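Local structure of L-Ala-D/L-Glu Epimerase (Escherichia coli, 1JPD) at residues R5-L16 with S28-E39; L251-L261 with I286-P294. The protein is an enzyme of the enolase superfamily, related to mandelate racemase and muconate lactonizing enzyme, that joins an N-terminal capping domain to a TIM-type barrel. All blocks are in the same frame, centred on the assembly; numbering follows the deposited sequence.

From the N terminus, contact 1 comes first: strand 6-15 runs out, a connection of thirteen residues, of which 20-25 are not modelled, turns the chain, and strand 29-39 returns beside it to build the antiparallel sheet of the N-terminal domain. Some 210 residues later, contact 2 closes a loop of 24 residues that holds most of helix 257-269, strand 273-276 and the start of helix 283-289, part of the C-terminal barrel. The two loops follow in series, neither nested nor crossed. The centres of contact 1 and contact 2 lie about 18 Å apart and their nearest atoms about 8 Å, without touching. Helix 89-104 lies against both, packing on strand 29-39 and on segment 251-261.

Contact 1 of 2, residues R5-L16 with S28-E39; sequences RTVKVFEEAWPL and SEARVVVVELEE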
loop_
_atom_site.group_PDB
_atom_site.type_symbol
_atom_site.label_atom_id
_atom_site.label_comp_id
_atom_site.label_asym_id
_atom_site.label_seq_id
_atom_site.Cartn_x
_atom_site.Cartn_y
_atom_site.Cartn_z
ATOM N N ARG A 5 -9.370 -5.805 28.297
ATOM C CA ARG A 5 -9.172 -4.565 27.544
ATOM C C ARG A 5 -10.431 -3.734 27.291
ATOM O O ARG A 5 -11.551 -4.233 27.362
ATOM C CB ARG A 5 -8.551 -4.886 26.182
ATOM C CG ARG A 5 -7.310 -5.766 26.202
ATOM C CD ARG A 5 -7.113 -6.397 24.833
ATOM N NE ARG A 5 -5.907 -7.214 24.730
ATOM C CZ ARG A 5 -5.750 -8.186 23.836
ATOM N NH1 ARG A 5 -6.728 -8.455 22.980
ATOM N NH2 ARG A 5 -4.621 -8.886 23.793
ATOM N N THR A 6 -10.222 -2.459 26.976
ATOM C CA THR A 6 -11.311 -1.539 26.655
ATOM C C THR A 6 -11.127 -1.141 25.182
ATOM O O THR A 6 -10.000 -0.923 24.728
ATOM C CB THR A 6 -11.276 -0.275 27.555
ATOM O OG1 THR A 6 -10.032 0.415 27.380
ATOM C CG2 THR A 6 -11.433 -0.665 29.019
ATOM N N VAL A 7 -12.222 -1.055 24.437
ATOM C CA VAL A 7 -12.144 -0.719 23.021
ATOM C C VAL A 7 -12.877 0.562 22.661
ATOM O O VAL A 7 -14.007 0.790 23.090
ATOM C CB VAL A 7 -12.722 -1.861 22.145
ATOM C CG1 VAL A 7 -12.650 -1.486 20.675
ATOM C CG2 VAL A 7 -11.960 -3.149 22.397
ATOM N N LYS A 8 -12.218 1.402 21.870
ATOM C CA LYS A 8 -12.808 2.650 21.408
ATOM C C LYS A 8 -12.682 2.653 19.893
ATOM O O LYS A 8 -11.590 2.454 19.348
ATOM C CB LYS A 8 -12.073 3.860 21.991
ATOM C CG LYS A 8 -12.312 4.106 23.474
ATOM C CD LYS A 8 -11.400 5.214 23.990
ATOM C CE LYS A 8 -11.470 5.354 25.503
ATOM N NZ LYS A 8 -10.395 6.258 26.017
ATOM N N VAL A 9 -13.807 2.855 19.218
ATOM C CA VAL A 9 -13.830 2.878 17.770
ATOM C C VAL A 9 -14.394 4.203 17.312
ATOM O O VAL A 9 -15.475 4.603 17.736
ATOM C CB VAL A 9 -14.704 1.731 17.219
ATOM C CG1 VAL A 9 -14.824 1.830 15.706
ATOM C CG2 VAL A 9 -14.087 0.396 17.598
ATOM N N PHE A 10 -13.655 4.903 16.463
ATOM C CA PHE A 10 -14.141 6.177 15.958
ATOM C C PHE A 10 -13.699 6.450 14.527
ATOM O O PHE A 10 -12.630 6.027 14.081
ATOM C CB PHE A 10 -13.756 7.333 16.899
ATOM C CG PHE A 10 -12.296 7.398 17.236
ATOM C CD1 PHE A 10 -11.452 8.273 16.564
ATOM C CD2 PHE A 10 -11.766 6.606 18.250
ATOM C CE1 PHE A 10 -10.105 8.362 16.898
ATOM C CE2 PHE A 10 -10.415 6.687 18.590
ATOM C CZ PHE A 10 -9.587 7.569 17.913
ATOM N N GLU A 11 -14.556 7.164 13.817
ATOM C CA GLU A 11 -14.361 7.487 12.421
ATOM C C GLU A 11 -13.759 8.875 12.217
ATOM O O GLU A 11 -14.113 9.811 12.923
ATOM C CB GLU A 11 -15.729 7.342 11.746
ATOM C CG GLU A 11 -15.913 7.946 10.383
ATOM C CD GLU A 11 -17.317 7.700 9.868
ATOM O OE1 GLU A 11 -18.258 7.743 10.686
ATOM O OE2 GLU A 11 -17.486 7.471 8.652
ATOM N N GLU A 12 -12.845 8.996 11.253
ATOM C CA GLU A 12 -12.196 10.271 10.951
ATOM C C GLU A 12 -12.075 10.574 9.454
ATOM O O GLU A 12 -11.494 9.797 8.700
ATOM C CB GLU A 12 -10.788 10.312 11.554
ATOM C CG GLU A 12 -10.731 10.260 13.060
ATOM C CD GLU A 12 -9.317 10.416 13.596
ATOM O OE1 GLU A 12 -8.347 10.140 12.841
ATOM O OE2 GLU A 12 -9.176 10.803 14.781
ATOM N N ALA A 13 -12.601 11.717 9.029
ATOM C CA ALA A 13 -12.503 12.112 7.628
ATOM C C ALA A 13 -11.495 13.253 7.489
ATOM O O ALA A 13 -11.823 14.412 7.745
ATOM C CB ALA A 13 -13.868 12.550 7.101
ATOM N N TRP A 14 -10.271 12.926 7.079
ATOM C CA TRP A 14 -9.220 13.937 6.925
ATOM C C TRP A 14 -9.232 14.644 5.570
ATOM O O TRP A 14 -9.226 14.002 4.523
ATOM C CB TRP A 14 -7.841 13.310 7.149
ATOM C CG TRP A 14 -7.653 12.692 8.507
ATOM C CD1 TRP A 14 -8.196 11.519 8.965
ATOM C CD2 TRP A 14 -6.838 13.197 9.570
ATOM N NE1 TRP A 14 -7.758 11.263 10.242
ATOM C CE2 TRP A 14 -6.923 12.274 10.638
ATOM C CE3 TRP A 14 -6.039 14.340 9.723
ATOM C CZ2 TRP A 14 -6.241 12.460 11.844
ATOM C CZ3 TRP A 14 -5.358 14.526 10.925
ATOM C CH2 TRP A 14 -5.464 13.588 11.969
ATOM N N PRO A 15 -9.229 15.985 5.578
ATOM C CA PRO A 15 -9.241 16.785 4.351
ATOM C C PRO A 15 -8.006 16.525 3.494
ATOM O O PRO A 15 -6.937 16.203 4.020
ATOM C CB PRO A 15 -9.261 18.222 4.874
ATOM C CG PRO A 15 -9.876 18.102 6.222
ATOM C CD PRO A 15 -9.228 16.861 6.761
ATOM N N LEU A 16 -8.156 16.678 2.178
ATOM C CA LEU A 16 -7.044 16.481 1.248
ATOM C C LEU A 16 -6.574 17.842 0.735
ATOM O O LEU A 16 -7.328 18.811 0.789
ATOM C CB LEU A 16 -7.488 15.601 0.071
ATOM C CG LEU A 16 -7.864 14.146 0.384
ATOM C CD1 LEU A 16 -8.326 13.433 -0.877
ATOM C CD2 LEU A 16 -6.665 13.434 0.980
ATOM N N SER A 28 -12.855 14.389 -1.670
ATOM C CA SER A 28 -12.240 15.536 -1.051
ATOM C C SER A 28 -11.641 15.194 0.299
ATOM O O SER A 28 -10.985 16.039 0.897
ATOM C CB SER A 28 -13.265 16.676 -0.905
ATOM O OG SER A 28 -14.436 16.254 -0.213
ATOM N N GLU A 29 -11.831 13.961 0.773
ATOM C CA GLU A 29 -11.305 13.558 2.079
ATOM C C GLU A 29 -10.984 12.072 2.230
ATOM O O GLU A 29 -11.670 11.225 1.669
ATOM C CB GLU A 29 -12.288 13.992 3.173
ATOM C CG GLU A 29 -13.712 13.479 2.982
ATOM C CD GLU A 29 -14.746 14.271 3.779
ATOM O OE1 GLU A 29 -15.906 13.804 3.873
ATOM O OE2 GLU A 29 -14.401 15.359 4.299
ATOM N N ALA A 30 -9.933 11.772 2.991
ATOM C CA ALA A 30 -9.511 10.394 3.220
ATOM C C ALA A 30 -10.233 9.889 4.453
ATOM O O ALA A 30 -9.956 10.327 5.559
ATOM C CB ALA A 30 -7.996 10.326 3.436
ATOM N N ARG A 31 -11.161 8.964 4.270
ATOM C CA ARG A 31 -11.913 8.450 5.398
ATOM C C ARG A 31 -11.263 7.252 6.061
ATOM O O ARG A 31 -11.074 6.218 5.433
ATOM C CB ARG A 31 -13.327 8.112 4.945
ATOM C CG ARG A 31 -14.103 9.356 4.556
ATOM C CD ARG A 31 -15.571 9.089 4.306
ATOM N NE ARG A 31 -16.319 10.331 4.466
ATOM C CZ ARG A 31 -16.858 10.739 5.613
ATOM N NH1 ARG A 31 -16.744 9.995 6.707
ATOM N NH2 ARG A 31 -17.494 11.904 5.673
ATOM N N VAL A 32 -10.930 7.398 7.342
ATOM C CA VAL A 32 -10.293 6.321 8.087
ATOM C C VAL A 32 -11.042 5.961 9.362
ATOM O O VAL A 32 -11.751 6.779 9.936
ATOM C CB VAL A 32 -8.842 6.686 8.483
ATOM C CG1 VAL A 32 -8.059 7.116 7.253
ATOM C CG2 VAL A 32 -8.845 7.782 9.536
ATOM N N VAL A 33 -10.875 4.723 9.798
ATOM C CA VAL A 33 -11.502 4.263 11.021
ATOM C C VAL A 33 -10.387 3.931 12.008
ATOM O O VAL A 33 -9.453 3.186 11.686
ATOM C CB VAL A 33 -12.365 3.009 10.778
ATOM C CG1 VAL A 33 -12.829 2.449 12.103
ATOM C CG2 VAL A 33 -13.564 3.361 9.910
ATOM N N VAL A 34 -10.482 4.489 13.209
ATOM C CA VAL A 34 -9.465 4.252 14.221
ATOM C C VAL A 34 -9.968 3.355 15.343
ATOM O O VAL A 34 -11.131 3.434 15.745
ATOM C CB VAL A 34 -8.985 5.575 14.858
ATOM C CG1 VAL A 34 -7.820 5.298 15.791
ATOM C CG2 VAL A 34 -8.593 6.571 13.787
ATOM N N VAL A 35 -9.079 2.504 15.841
ATOM C CA VAL A 35 -9.405 1.618 16.945
ATOM C C VAL A 35 -8.344 1.740 18.022
ATOM O O VAL A 35 -7.163 1.467 17.791
ATOM C CB VAL A 35 -9.479 0.150 16.512
ATOM C CG1 VAL A 35 -9.557 -0.748 17.754
ATOM C CG2 VAL A 35 -10.698 -0.061 15.622
ATOM N N GLU A 36 -8.773 2.150 19.207
ATOM C CA GLU A 36 -7.866 2.306 20.330
ATOM C C GLU A 36 -8.132 1.215 21.364
ATOM O O GLU A 36 -9.253 1.071 21.847
ATOM C CB GLU A 36 -8.059 3.692 20.940
ATOM C CG GLU A 36 -7.225 3.968 22.169
ATOM C CD GLU A 36 -7.182 5.445 22.515
ATOM O OE1 GLU A 36 -7.056 5.765 23.715
ATOM O OE2 GLU A 36 -7.262 6.288 21.588
ATOM N N LEU A 37 -7.100 0.438 21.677
ATOM C CA LEU A 37 -7.200 -0.644 22.659
ATOM C C LEU A 37 -6.485 -0.225 23.940
ATOM O O LEU A 37 -5.507 0.519 23.893
ATOM C CB LEU A 37 -6.559 -1.928 22.117
ATOM C CG LEU A 37 -7.117 -2.524 20.822
ATOM C CD1 LEU A 37 -6.330 -3.762 20.457
ATOM C CD2 LEU A 37 -8.582 -2.861 20.994
ATOM N N GLU A 38 -6.968 -0.701 25.082
ATOM C CA GLU A 38 -6.355 -0.344 26.358
ATOM C C GLU A 38 -6.170 -1.526 27.306
ATOM O O GLU A 38 -7.127 -2.009 27.910
ATOM C CB GLU A 38 -7.189 0.728 27.052
ATOM C CG GLU A 38 -6.631 1.193 28.386
ATOM C CD GLU A 38 -6.193 2.643 28.357
ATOM O OE1 GLU A 38 -6.975 3.491 27.875
ATOM O OE2 GLU A 38 -5.072 2.940 28.822
ATOM N N GLU A 39 -4.924 -1.975 27.425
ATOM C CA GLU A 39 -4.555 -3.086 28.297
ATOM C C GLU A 39 -3.968 -2.462 29.557
ATOM O O GLU A 39 -2.784 -2.623 29.870
ATOM C CB GLU A 39 -3.513 -3.974 27.608
ATOM C CG GLU A 39 -3.002 -5.136 28.453
ATOM C CD GLU A 39 -3.644 -6.462 28.088
ATOM O OE1 GLU A 39 -3.374 -7.472 28.776
ATOM O OE2 GLU A 39 -4.416 -6.500 27.105
#
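Ser28 O accepts the N-H of Leu16 (3.2 Å), opening a long antiparallel pairing in which 29-39 is the middle strand of three. Glu29 forms a salt bridge with Arg31, whose guanidinium carries Ala13 CB over its centre, 3.7 Å above the plane. Arg31 NH1 also reaches Glu11 OE2 at 3.3 Å, an ion pair made doubtful by the uncertain place of that oxygen. Val32 exchanges two backbone bonds with Glu12, and its CG2 meets the edge of the Trp14 ring at NE1 (3.7 Å). Val34 CB lies over one face of the Phe10 ring in a CH-pi contact, 3.9 Å from the centroid; chi1 of 53° sets the ring between the Phe10 backbone N and carbonyl carbon, folded across the neighbouring strand. Val35 CG2 packs alongside Val9 CG2 (3.9 Å), both residues against Ile65 of helix 58-66. Glu36 runs alongside Lys8 but bridges Lys43 instead. Leu37 CD2 touches Val7 CG2. At Glu39, OE2 takes Arg5 NE at 2.9 Å in the guanidinium plane, while His3 holds OE1 and Leu76 O holds Arg5 NH1. The aliphatic face of Val9, Val33, Val35 and Leu37 thus packs on helices 58-66 and 89-104, with charged Glu11, Arg31 and Glu29 at one end; Arg5-Glu39 closes the strand pair's other end.

Contact 2 of 2, residues L251-L261 with I286-P294; sequences LDKTGGLTEAL and ISAALPLVP
Leu292 reaches from the 3-10 turn of 290-294 into a pocket of three leucines and an alanine on 251-261. The bond to its CB is already directed toward that segment, and chi1 of -66° turns CG away from its own carbonyl carbon, toward Leu257, whose CD1 lies 4.3 Å from Leu292 CG. There the chain forks. CD1 lands on Ala260 CB at 3.6 Å and also approaches Leu251 CD2 (4.2 Å); CD2 meets Leu261 CD2 at 3.6 Å, the two leucines crossing at a slant. One branch therefore sits over the small residue of helix 257-269, and the other beside the next residue of that helix.

Upstream, the approach is to backbone as much as to side chains. Leu251 CD1 lies 3.7 Å from Ala288 O and also rests against Ala289 CB (4.0 Å). Leu257 CD2 comes to 3.6 Å from the same Ala288 O, and the Leu257 side chain crosses that of Pro291 at about a right angle. No hydrogen bond links the segments. A bend at Gly255 and Gly256 separates the short helix 251-254 from helix 257-269, so that Leu251 and Leu257 meet segment 286-294 from two different helices.

In the barrel, the contact joins the helical regions that follow strands 246-249 and 273-276. Ile249 and Leu276 of those strands also touch Leu292, while helix 89-104 of the N-terminal domain borders Leu251 and Leu257 through Asn92, Asp95 and Trp99.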
loop_
_atom_site.group_PDB
_atom_site.type_symbol
_atom_site.label_atom_id
_atom_site.label_comp_id
_atom_site.label_asym_id
_atom_site.label_seq_id
_atom_site.Cartn_x
_atom_site.Cartn_y
_atom_site.Cartn_z
ATOM N N LEU A 251 -1.745 -3.272 3.677
ATOM C CA LEU A 251 -2.372 -3.779 4.896
ATOM C C LEU A 251 -3.901 -3.809 4.868
ATOM O O LEU A 251 -4.504 -4.711 5.445
ATOM C CB LEU A 251 -1.888 -2.986 6.113
ATOM C CG LEU A 251 -0.374 -2.972 6.328
ATOM C CD1 LEU A 251 -0.094 -2.493 7.743
ATOM C CD2 LEU A 251 0.211 -4.354 6.107
ATOM N N ASP A 252 -4.529 -2.841 4.205
ATOM C CA ASP A 252 -5.985 -2.826 4.115
ATOM C C ASP A 252 -6.500 -4.017 3.299
ATOM O O ASP A 252 -7.623 -4.474 3.509
ATOM C CB ASP A 252 -6.487 -1.521 3.476
ATOM C CG ASP A 252 -6.288 -0.306 4.374
ATOM O OD1 ASP A 252 -6.792 -0.317 5.518
ATOM O OD2 ASP A 252 -5.635 0.666 3.932
ATOM N N LYS A 253 -5.690 -4.516 2.367
ATOM C CA LYS A 253 -6.096 -5.657 1.550
ATOM C C LYS A 253 -5.732 -6.986 2.229
ATOM O O LYS A 253 -6.482 -7.955 2.129
ATOM C CB LYS A 253 -5.449 -5.594 0.156
ATOM C CG LYS A 253 -5.855 -4.394 -0.699
ATOM C CD LYS A 253 -5.214 -4.449 -2.094
ATOM C CE LYS A 253 -3.684 -4.409 -2.005
ATOM N NZ LYS A 253 -3.003 -4.547 -3.340
ATOM N N THR A 254 -4.587 -7.037 2.906
ATOM C CA THR A 254 -4.163 -8.265 3.593
ATOM C C THR A 254 -4.907 -8.395 4.915
ATOM O O THR A 254 -4.941 -9.463 5.520
ATOM C CB THR A 254 -2.654 -8.268 3.943
ATOM O OG1 THR A 254 -2.372 -7.169 4.822
ATOM C CG2 THR A 254 -1.794 -8.167 2.692
ATOM N N GLY A 255 -5.478 -7.288 5.370
ATOM C CA GLY A 255 -6.205 -7.301 6.621
ATOM C C GLY A 255 -5.299 -7.290 7.839
ATOM O O GLY A 255 -5.555 -8.005 8.805
ATOM N N GLY A 256 -4.241 -6.484 7.797
ATOM C CA GLY A 256 -3.331 -6.407 8.925
ATOM C C GLY A 256 -1.887 -6.784 8.632
ATOM O O GLY A 256 -1.575 -7.431 7.628
ATOM N N LEU A 257 -0.998 -6.377 9.530
ATOM C CA LEU A 257 0.422 -6.650 9.390
ATOM C C LEU A 257 0.713 -8.144 9.450
ATOM O O LEU A 257 1.586 -8.642 8.744
ATOM C CB LEU A 257 1.198 -5.915 10.489
ATOM C CG LEU A 257 2.724 -6.047 10.593
ATOM C CD1 LEU A 257 3.393 -5.626 9.295
ATOM C CD2 LEU A 257 3.211 -5.169 11.743
ATOM N N THR A 258 -0.030 -8.870 10.276
ATOM C CA THR A 258 0.208 -10.303 10.395
ATOM C C THR A 258 0.124 -11.034 9.055
ATOM O O THR A 258 1.004 -11.828 8.723
ATOM C CB THR A 258 -0.774 -10.948 11.378
ATOM O OG1 THR A 258 -0.704 -10.265 12.639
ATOM C CG2 THR A 258 -0.421 -12.414 11.579
ATOM N N GLU A 259 -0.929 -10.771 8.284
ATOM C CA GLU A 259 -1.085 -11.421 6.988
ATOM C C GLU A 259 -0.081 -10.841 5.999
ATOM O O GLU A 259 0.470 -11.564 5.172
ATOM C CB GLU A 259 -2.508 -11.239 6.459
ATOM C CG GLU A 259 -2.791 -11.946 5.138
ATOM C CD GLU A 259 -2.638 -13.460 5.225
ATOM O OE1 GLU A 259 -2.776 -14.002 6.340
ATOM O OE2 GLU A 259 -2.396 -14.108 4.179
ATOM N N ALA A 260 0.163 -9.539 6.087
ATOM C CA ALA A 260 1.120 -8.902 5.190
ATOM C C ALA A 260 2.473 -9.607 5.312
ATOM O O ALA A 260 3.079 -9.969 4.304
ATOM C CB ALA A 260 1.260 -7.417 5.527
ATOM N N LEU A 261 2.936 -9.807 6.547
ATOM C CA LEU A 261 4.211 -10.479 6.799
ATOM C C LEU A 261 4.231 -11.893 6.223
ATOM O O LEU A 261 5.187 -12.288 5.551
ATOM C CB LEU A 261 4.503 -10.533 8.308
ATOM C CG LEU A 261 4.891 -9.200 8.970
ATOM C CD1 LEU A 261 4.845 -9.316 10.480
ATOM C CD2 LEU A 261 6.274 -8.787 8.497
ATOM N N ILE A 286 1.131 4.202 7.964
ATOM C CA ILE A 286 2.434 3.969 7.360
ATOM C C ILE A 286 3.327 3.289 8.399
ATOM O O ILE A 286 3.952 2.264 8.113
ATOM C CB ILE A 286 3.083 5.287 6.888
ATOM C CG1 ILE A 286 2.139 6.019 5.936
ATOM C CG2 ILE A 286 4.374 4.994 6.150
ATOM C CD1 ILE A 286 1.714 5.175 4.729
ATOM N N SER A 287 3.367 3.852 9.607
ATOM C CA SER A 287 4.170 3.292 10.697
ATOM C C SER A 287 3.888 1.805 10.855
ATOM O O SER A 287 4.806 1.012 11.032
ATOM C CB SER A 287 3.856 3.986 12.028
ATOM O OG SER A 287 4.173 5.367 11.991
ATOM N N ALA A 288 2.613 1.434 10.790
ATOM C CA ALA A 288 2.213 0.039 10.939
ATOM C C ALA A 288 2.728 -0.854 9.810
ATOM O O ALA A 288 2.839 -2.067 9.980
ATOM C CB ALA A 288 0.683 -0.060 11.036
ATOM N N ALA A 289 3.048 -0.256 8.667
ATOM C CA ALA A 289 3.540 -1.015 7.521
ATOM C C ALA A 289 5.066 -1.094 7.423
ATOM O O ALA A 289 5.607 -2.024 6.818
ATOM C CB ALA A 289 2.982 -0.425 6.241
ATOM N N LEU A 290 5.757 -0.133 8.027
ATOM C CA LEU A 290 7.217 -0.083 7.969
ATOM C C LEU A 290 7.988 -1.396 8.125
ATOM O O LEU A 290 8.934 -1.650 7.383
ATOM C CB LEU A 290 7.734 0.948 8.966
ATOM C CG LEU A 290 7.320 2.358 8.545
ATOM C CD1 LEU A 290 7.687 3.358 9.636
ATOM C CD2 LEU A 290 7.989 2.711 7.218
ATOM N N PRO A 291 7.592 -2.251 9.077
ATOM C CA PRO A 291 8.303 -3.520 9.262
ATOM C C PRO A 291 8.579 -4.287 7.966
ATOM O O PRO A 291 9.509 -5.088 7.907
ATOM C CB PRO A 291 7.382 -4.289 10.203
ATOM C CG PRO A 291 6.816 -3.206 11.052
ATOM C CD PRO A 291 6.478 -2.134 10.034
ATOM N N LEU A 292 7.776 -4.040 6.935
ATOM C CA LEU A 292 7.942 -4.721 5.650
ATOM C C LEU A 292 8.979 -4.079 4.721
ATOM O O LEU A 292 9.496 -4.735 3.819
ATOM C CB LEU A 292 6.595 -4.789 4.914
ATOM C CG LEU A 292 5.480 -5.638 5.527
ATOM C CD1 LEU A 292 4.159 -5.318 4.866
ATOM C CD2 LEU A 292 5.812 -7.107 5.363
ATOM N N VAL A 293 9.282 -2.805 4.945
ATOM C CA VAL A 293 10.219 -2.074 4.096
ATOM C C VAL A 293 11.503 -2.794 3.679
ATOM O O VAL A 293 11.855 -2.799 2.500
ATOM C CB VAL A 293 10.595 -0.717 4.730
ATOM C CG1 VAL A 293 11.630 -0.015 3.864
ATOM C CG2 VAL A 293 9.352 0.159 4.862
ATOM N N PRO A 294 12.226 -3.407 4.632
ATOM C CA PRO A 294 13.459 -4.098 4.240
ATOM C C PRO A 294 13.255 -5.287 3.301
ATOM O O PRO A 294 14.224 -5.826 2.768
ATOM C CB PRO A 294 14.066 -4.504 5.582
ATOM C CG PRO A 294 12.872 -4.699 6.442
ATOM C CD PRO A 294 12.013 -3.507 6.085
#